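Local coordinates for putative preprotein translocase, SecG subunit (Thermus thermophilus, PDB 5AWW) that probably takes part in an early step of protein export as a membrane-embedded subunit of the preprotein translocase, at residues C[22-26]-C[52-56]. Sequence-based numbering, arbitrary orientation.
With OLC ((2R)-2,3-dihydroxypropyl (9Z)-octadec-9-enoate), chain M; OLC ((2R)-2,3-dihydroxypropyl (9Z)-octadec-9-enoate), chain L.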
# COMPACT_ATOMS: atom_id res chain seq x y z
N LEU C 22 14.04 -9.77 17.80
CA LEU C 22 13.42 -10.95 17.20
C LEU C 22 12.91 -10.67 15.79
O LEU C 22 13.08 -11.50 14.89
CB LEU C 22 12.27 -11.45 18.07
CG LEU C 22 12.64 -12.12 19.39
CD1 LEU C 22 11.38 -12.55 20.12
CD2 LEU C 22 13.56 -13.31 19.16
N VAL C 23 12.28 -9.52 15.60
CA VAL C 23 11.75 -9.16 14.28
C VAL C 23 12.88 -8.93 13.27
O VAL C 23 12.83 -9.44 12.15
CB VAL C 23 10.86 -7.90 14.36
CG1 VAL C 23 10.51 -7.40 12.97
CG2 VAL C 23 9.59 -8.21 15.15
N LEU C 24 13.90 -8.18 13.68
CA LEU C 24 15.05 -7.92 12.82
C LEU C 24 15.79 -9.20 12.42
O LEU C 24 16.23 -9.34 11.29
CB LEU C 24 16.01 -6.95 13.50
CG LEU C 24 15.57 -5.48 13.49
CD1 LEU C 24 16.56 -4.60 14.22
CD2 LEU C 24 15.37 -5.01 12.06
N VAL C 25 15.92 -10.13 13.37
CA VAL C 25 16.59 -11.40 13.12
C VAL C 25 15.83 -12.25 12.10
O VAL C 25 16.43 -12.83 11.19
CB VAL C 25 16.77 -12.21 14.43
CG1 VAL C 25 17.06 -13.67 14.13
CG2 VAL C 25 17.87 -11.60 15.28
N GLN C 26 14.51 -12.31 12.24
CA GLN C 26 13.69 -13.08 11.31
C GLN C 26 13.64 -12.41 9.94
O GLN C 26 12.64 -11.79 9.58
CB GLN C 26 12.27 -13.26 11.85
CG GLN C 26 12.21 -13.99 13.18
CD GLN C 26 10.79 -14.32 13.60
OE1 GLN C 26 9.98 -14.76 12.78
NE2 GLN C 26 10.49 -14.10 14.87
N LEU C 52 10.77 -18.77 17.40
CA LEU C 52 10.77 -17.31 17.43
C LEU C 52 9.44 -16.75 16.91
O LEU C 52 9.07 -15.64 17.25
CB LEU C 52 11.93 -16.75 16.60
CG LEU C 52 13.35 -16.89 17.14
CD1 LEU C 52 13.89 -18.31 16.99
CD2 LEU C 52 14.28 -15.90 16.46
N TYR C 53 8.74 -17.52 16.08
CA TYR C 53 7.41 -17.15 15.63
C TYR C 53 6.46 -17.09 16.83
O TYR C 53 5.85 -16.05 17.12
CB TYR C 53 6.88 -18.14 14.59
CG TYR C 53 5.44 -17.94 14.18
CD1 TYR C 53 4.40 -18.55 14.88
CD2 TYR C 53 5.11 -17.15 13.09
CE1 TYR C 53 3.08 -18.37 14.51
CE2 TYR C 53 3.79 -16.96 12.71
CZ TYR C 53 2.78 -17.57 13.42
OH TYR C 53 1.47 -17.39 13.05
N ARG C 54 6.37 -18.21 17.53
CA ARG C 54 5.51 -18.33 18.70
C ARG C 54 5.95 -17.35 19.78
O ARG C 54 5.12 -16.76 20.48
CB ARG C 54 5.54 -19.78 19.22
CG ARG C 54 4.28 -20.20 19.96
CD ARG C 54 4.45 -21.59 20.57
NE ARG C 54 5.74 -21.71 21.24
CZ ARG C 54 5.95 -21.43 22.52
NH1 ARG C 54 4.95 -21.00 23.28
NH2 ARG C 54 7.16 -21.57 23.04
N LEU C 55 7.26 -17.16 19.90
CA LEU C 55 7.81 -16.23 20.88
C LEU C 55 7.42 -14.79 20.56
O LEU C 55 7.13 -14.01 21.46
CB LEU C 55 9.33 -16.35 20.96
CG LEU C 55 10.02 -15.45 21.98
CD1 LEU C 55 9.43 -15.66 23.37
CD2 LEU C 55 11.51 -15.69 21.99
N THR C 56 7.42 -14.45 19.28
CA THR C 56 7.04 -13.10 18.87
C THR C 56 5.56 -12.88 19.09
O THR C 56 5.16 -11.79 19.48
CB THR C 56 7.38 -12.82 17.39
OG1 THR C 56 7.11 -13.99 16.60
CG2 THR C 56 8.84 -12.45 17.24
C10 OLC M . 1.25 -17.00 26.96
C9 OLC M . 1.03 -18.29 27.26
C17 OLC M . 0.25 -9.82 31.54
C11 OLC M . 0.22 -15.92 27.19
C8 OLC M . 2.14 -19.27 26.98
C16 OLC M . 0.59 -10.36 30.16
C12 OLC M . 0.90 -14.66 27.72
C7 OLC M . 2.29 -20.26 28.12
C15 OLC M . -0.15 -11.67 29.89
C13 OLC M . -0.09 -13.76 28.45
C6 OLC M . 3.71 -20.84 28.12
C14 OLC M . 0.51 -12.38 28.71
C5 OLC M . 4.01 -21.60 26.83
C4 OLC M . 5.50 -21.93 26.71
C3 OLC M . 5.84 -22.99 25.65
C18 OLC L . -3.07 -8.01 21.12
C10 OLC L . -0.44 -12.08 14.57
C9 OLC L . -0.39 -13.25 13.95
C17 OLC L . -2.69 -7.06 20.00
C11 OLC L . -0.41 -12.00 16.08
C8 OLC L . -0.31 -14.54 14.73
C16 OLC L . -2.30 -7.82 18.74
C12 OLC L . 0.75 -11.12 16.55
C7 OLC L . -1.28 -15.57 14.17
C15 OLC L . -1.13 -8.78 19.00
C13 OLC L . 0.43 -10.44 17.88
C6 OLC L . -1.19 -16.88 14.95
C14 OLC L . -0.79 -9.53 17.72
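The helical hairpin of SecG, two membrane-spanning helices lying antiparallel and joined by a long loop, closes here at its loop end, where the last turn of helix 3-25 meets the early turns of helix 50-72. Leu22 is the apolar centre of the meeting and splits its branches between two leucines. Its CD2 methyl lies 3.8 Å from CD2 of Leu52, while CD1 is 3.7 Å from CD2 of Leu55, whose side chain it crosses at about a right angle. With CG anti to the carbonyl carbon (chi1 -71°) and the outer torsion extended, the two methyls part toward the two leucines. Lower down the same side chain, CB packs on the CG2 methyl of Thr56 at 3.7 Å. Val25 adds a looser touch of CG1 on CD2 of Leu52. With an alanine in place of Leu22, Leu55 CD2 would probably lose its methyl partner on this helix, Leu52 CD2 would keep only that looser touch, and a gap is likely to open between the helices.

Next to this apolar patch, Gln26, the first residue past the helix, sends its extended side chain back across the interface, running past Leu52 in the opposite direction. Its amide makes a weak, bent hydrogen bond from NE2 to the backbone O of Leu52, 3.2 Å long with an N-H...O angle of 124°. That carbonyl also accepts the helical bond from the backbone N of Thr56. The firmer hold on the Gln26 amide is at OE1, which is hydrogen-bonded to an aromatic side chain of another protein chain. Tyr53 OH and the Arg54 guanidinium each lie against the acyl chain of a different monoolein. The amide nitrogen NE2 of Gln26 also rests against CG2 of Thr56, 3.3 Å away.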